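PDB 2PSO: StAR-related lipid transfer protein 13, which activates GTP hydrolysis by RhoA and perhaps Cdc42, and ends in the lipid-binding START domain that forms this chain. Local coordinates for residues Leu91-Arg96 against Arg222-Pro227; Arg96-His99 against Asp104-Gln107. All coordinates share one frame; numbering follows the deposited sequence.

Contact 1 of 2, residues Leu91-Arg96 against Arg222-Pro227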
# COMPACT_ATOMS: atom_id res chain seq x y z
N LEU A 91 12.03 7.93 1.06
CA LEU A 91 10.99 8.35 1.96
C LEU A 91 10.39 9.66 1.48
O LEU A 91 9.17 9.82 1.46
CB LEU A 91 11.55 8.45 3.38
CG LEU A 91 10.73 8.96 4.59
CD1 LEU A 91 10.66 10.42 4.48
CD2 LEU A 91 9.34 8.37 4.75
N ASN A 92 11.23 10.59 1.07
CA ASN A 92 10.73 11.87 0.60
C ASN A 92 10.00 11.60 -0.70
O ASN A 92 9.00 12.26 -1.03
CB ASN A 92 11.87 12.85 0.37
CG ASN A 92 11.37 14.18 -0.18
OD1 ASN A 92 10.78 14.97 0.56
ND2 ASN A 92 11.55 14.41 -1.51
N ARG A 93 10.46 10.60 -1.44
CA ARG A 93 9.82 10.32 -2.71
C ARG A 93 8.41 9.86 -2.46
O ARG A 93 7.51 10.19 -3.25
CB ARG A 93 10.58 9.27 -3.50
CG ARG A 93 9.94 8.95 -4.85
CD ARG A 93 9.67 10.19 -5.72
NE ARG A 93 10.85 10.99 -6.00
CZ ARG A 93 11.87 10.58 -6.75
NH1 ARG A 93 12.92 11.35 -6.95
NH2 ARG A 93 11.86 9.37 -7.30
N VAL A 94 8.18 9.10 -1.36
CA VAL A 94 6.82 8.65 -1.11
C VAL A 94 6.03 9.79 -0.45
O VAL A 94 4.84 9.99 -0.69
CB VAL A 94 6.77 7.43 -0.20
CG1 VAL A 94 5.33 7.08 0.11
CG2 VAL A 94 7.46 6.26 -0.82
N LEU A 95 6.72 10.55 0.40
CA LEU A 95 6.04 11.47 1.27
C LEU A 95 5.66 12.75 0.56
O LEU A 95 4.53 13.20 0.71
CB LEU A 95 6.91 11.75 2.49
CG LEU A 95 6.28 12.31 3.76
CD1 LEU A 95 7.08 13.51 4.19
CD2 LEU A 95 4.90 12.71 3.54
N ARG A 96 6.58 13.37 -0.20
CA ARG A 96 6.25 14.66 -0.85
C ARG A 96 6.30 14.67 -2.37
O ARG A 96 6.14 15.73 -2.98
CB ARG A 96 7.17 15.73 -0.33
CG ARG A 96 7.14 15.94 1.19
CD ARG A 96 5.82 16.54 1.62
NE ARG A 96 5.78 16.53 3.08
CZ ARG A 96 4.67 16.65 3.80
NH1 ARG A 96 4.75 16.63 5.12
NH2 ARG A 96 3.49 16.79 3.19
N ARG A 222 10.03 2.67 -7.61
CA ARG A 222 11.36 2.29 -8.02
C ARG A 222 11.74 2.92 -9.35
O ARG A 222 12.77 3.61 -9.44
CB ARG A 222 11.48 0.78 -8.10
CG ARG A 222 12.83 0.31 -8.54
CD ARG A 222 12.71 -1.11 -9.01
NE ARG A 222 11.74 -1.22 -10.10
CZ ARG A 222 11.19 -2.36 -10.49
NH1 ARG A 222 11.50 -3.50 -9.88
NH2 ARG A 222 10.32 -2.37 -11.49
N ASN A 223 10.90 2.73 -10.36
CA ASN A 223 11.14 3.30 -11.67
C ASN A 223 11.41 4.80 -11.65
O ASN A 223 12.20 5.31 -12.45
CB ASN A 223 9.99 3.02 -12.63
CG ASN A 223 9.79 1.54 -12.88
OD1 ASN A 223 10.70 0.72 -12.67
ND2 ASN A 223 8.59 1.18 -13.30
N SER A 224 10.79 5.52 -10.73
CA SER A 224 10.94 6.96 -10.72
C SER A 224 12.33 7.42 -10.23
O SER A 224 12.59 8.62 -10.11
CB SER A 224 9.84 7.60 -9.89
OG SER A 224 10.10 7.38 -8.52
N PHE A 225 13.22 6.46 -9.98
CA PHE A 225 14.60 6.76 -9.63
C PHE A 225 15.54 6.20 -10.68
O PHE A 225 16.74 6.13 -10.47
CB PHE A 225 14.98 6.12 -8.30
CG PHE A 225 14.60 6.91 -7.11
CD1 PHE A 225 13.56 6.50 -6.29
CD2 PHE A 225 15.31 8.05 -6.76
CE1 PHE A 225 13.21 7.21 -5.15
CE2 PHE A 225 14.99 8.77 -5.65
CZ PHE A 225 13.92 8.35 -4.83
N GLN A 226 14.98 5.73 -11.79
CA GLN A 226 15.80 5.19 -12.86
C GLN A 226 15.86 6.23 -13.95
O GLN A 226 14.81 6.66 -14.43
CB GLN A 226 15.19 3.90 -13.42
CG GLN A 226 15.37 2.68 -12.53
CD GLN A 226 14.44 1.52 -12.92
OE1 GLN A 226 13.92 1.47 -14.04
NE2 GLN A 226 14.24 0.59 -11.99
N PRO A 227 17.09 6.65 -14.31
CA PRO A 227 17.38 7.50 -15.47
C PRO A 227 16.50 7.15 -16.66
O PRO A 227 16.89 6.34 -17.51
CB PRO A 227 18.85 7.16 -15.76
CG PRO A 227 19.44 6.92 -14.40
CD PRO A 227 18.31 6.34 -13.54

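Contact 2 of 2, residues Arg96-His99 against Asp104-Gln107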
# COMPACT_ATOMS: atom_id res chain seq x y z
N ARG A 96 6.58 13.37 -0.20
CA ARG A 96 6.25 14.66 -0.85
C ARG A 96 6.30 14.67 -2.37
O ARG A 96 6.14 15.73 -2.98
CB ARG A 96 7.17 15.73 -0.33
CG ARG A 96 7.14 15.94 1.19
CD ARG A 96 5.82 16.54 1.62
NE ARG A 96 5.78 16.53 3.08
CZ ARG A 96 4.67 16.65 3.80
NH1 ARG A 96 4.75 16.63 5.12
NH2 ARG A 96 3.49 16.79 3.19
N GLU A 97 6.51 13.52 -3.01
CA GLU A 97 6.83 13.53 -4.43
C GLU A 97 6.05 12.50 -5.26
O GLU A 97 6.56 11.96 -6.22
CB GLU A 97 8.32 13.29 -4.63
CG GLU A 97 9.17 14.47 -4.23
CD GLU A 97 10.60 14.35 -4.70
OE1 GLU A 97 11.19 13.25 -4.61
OE2 GLU A 97 11.13 15.39 -5.16
N ARG A 98 4.81 12.25 -4.88
CA ARG A 98 4.09 11.12 -5.42
C ARG A 98 3.50 11.47 -6.80
O ARG A 98 3.07 10.62 -7.56
CB ARG A 98 3.04 10.68 -4.40
CG ARG A 98 2.10 9.66 -4.89
CD ARG A 98 1.15 9.20 -3.86
NE ARG A 98 0.48 8.00 -4.35
CZ ARG A 98 -0.44 7.33 -3.68
NH1 ARG A 98 -0.82 7.73 -2.47
NH2 ARG A 98 -0.98 6.25 -4.23
N HIS A 99 3.54 12.76 -7.13
CA HIS A 99 3.12 13.20 -8.45
C HIS A 99 4.16 12.70 -9.44
O HIS A 99 3.86 12.51 -10.62
CB HIS A 99 2.98 14.71 -8.51
CG HIS A 99 4.07 15.45 -7.79
ND1 HIS A 99 5.19 15.93 -8.44
CD2 HIS A 99 4.22 15.77 -6.48
CE1 HIS A 99 5.98 16.52 -7.56
NE2 HIS A 99 5.42 16.43 -6.36
N ASP A 104 -2.25 8.93 -11.31
CA ASP A 104 -3.63 9.06 -10.85
C ASP A 104 -3.78 10.00 -9.67
O ASP A 104 -4.88 10.45 -9.39
CB ASP A 104 -4.19 7.70 -10.51
CG ASP A 104 -4.52 6.88 -11.75
OD1 ASP A 104 -4.64 7.47 -12.86
OD2 ASP A 104 -4.67 5.65 -11.61
N PHE A 105 -2.66 10.27 -9.00
CA PHE A 105 -2.62 11.12 -7.81
C PHE A 105 -3.02 12.56 -8.09
O PHE A 105 -2.18 13.35 -8.55
CB PHE A 105 -1.18 11.14 -7.35
CG PHE A 105 -0.95 11.81 -6.02
CD1 PHE A 105 -1.41 11.23 -4.84
CD2 PHE A 105 -0.22 12.99 -5.95
CE1 PHE A 105 -1.17 11.82 -3.62
CE2 PHE A 105 0.02 13.58 -4.75
CZ PHE A 105 -0.46 13.01 -3.58
N VAL A 106 -4.27 12.94 -7.81
CA VAL A 106 -4.70 14.27 -8.22
C VAL A 106 -4.74 15.40 -7.20
O VAL A 106 -3.97 16.34 -7.32
CB VAL A 106 -5.97 14.25 -9.08
CG1 VAL A 106 -6.49 15.66 -9.32
CG2 VAL A 106 -5.65 13.60 -10.42
N GLN A 107 -5.63 15.38 -6.22
CA GLN A 107 -5.74 16.58 -5.39
C GLN A 107 -5.07 16.36 -4.06
O GLN A 107 -5.46 15.47 -3.32
CB GLN A 107 -7.19 16.97 -5.13
CG GLN A 107 -8.15 16.57 -6.19
CD GLN A 107 -9.44 17.35 -6.06
OE1 GLN A 107 -9.44 18.58 -6.18
NE2 GLN A 107 -10.54 16.65 -5.80

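Contact 1 of 2, residues Leu91-Arg96 against Arg222-Pro227
Arg93 faces Ser224 with their CA atoms 8.8 Å apart, the closest such pair between Leu91-Arg96 and Arg222-Pro227. This joins helix 87-96 to the turn that ends the C-terminal helix 209-223 of the START domain, an alpha/beta fold in which that helix packs against a strongly curved, largely antiparallel sheet. Arg93 and Phe225 reach for each other from opposite directions, and the arginine guanidinium lies flat on the phenylalanine ring in a cation-pi stack, planes 22° apart, Arg93 CZ 3.9 Å from the centroid of the Phe225 ring and NH2 over the ring centre. The arginine chain starts anti to its own backbone nitrogen (chi1 180°) and then folds at chi2 and chi3, which brings the flat group over the ring while CB and CG rest against Phe225 CE1. An arginine suits this surface place, offering a broad charged plane and aliphatic carbons together; its NE is engaged in a salt bridge with Glu97. Phe225 also packs on Val83 and Ala85, and an alanine here would probably leave the guanidinium without its aromatic platform and open a gap beside strand 76-83. In the type I turn Asn223-Gln226, the Ser224 hydroxyl gives its hydrogen to Ile221 O. Arg93 NH2 makes two weak hydrogen bonds, to Ser224 OG at 2.9 Å and to Ser224 O at 3.0 Å.

Contact 2 of 2, residues Arg96-His99 against Asp104-Gln107
Across the loop between helix 87-96 and strand 109-115 the closest pair of CA atoms belongs to His99 and Phe105, 6.1 Å apart; Arg98-His99 lie in a short 3-10 turn. The loop is part of the START fold and runs beside strand 118-125 of its curved sheet: Val106 is tied to Val124 of this strand by backbone hydrogen bonding, and Asp104 to Asn126 just beyond its end. Phe105 carries the contact. Its flat apolar ring suits a buried place, covered by Arg98 on one face and also touching Tyr121 and Trp108. Arg98 CD stands over the Phe105 ring, 3.8 Å from its centroid and 30° off the ring normal, in a CH-pi contact, with CG also above that face toward the rim. The arginine chain is stretched out from CG to NE (chi2 176°, chi3 -168°), which carries the methylene groups across the ring and the charged end beyond it. There NH2 forms a salt bridge with Asp102, which also accepts a hydrogen bond from the backbone N of Asp104, so one carboxylate links the arginine to the start of the second segment. A long arginine suits the place: its carbons cover an apolar ring and its charge is met by an acid of the same loop. His99 adds a looser contact through its backbone, and its ring too meets Trp108. The phenylalanine is thus approached by two consecutive residues, Arg98 CD lying 3.4 Å from Phe105 CD1 and His99 N 3.9 Å from Phe105 CD2.

Both contacts rest on one continuous run of chain, the last turns of helix 87-96 and the loop that follows. Contact 1 is a surface contact between elements far apart in sequence, tying this helix to the turn that follows helix 209-223; contact 2 is local and partly buried, closing the loop on itself. Each sets an arginine against a phenylalanine, but by different means: at the surface the charged plane itself covers the ring, whereas in the loop the methylenes do so and the charge goes elsewhere. Glu97 joins the two, since its segment belongs to contact 2 while its carboxylate holds the arginine of contact 1.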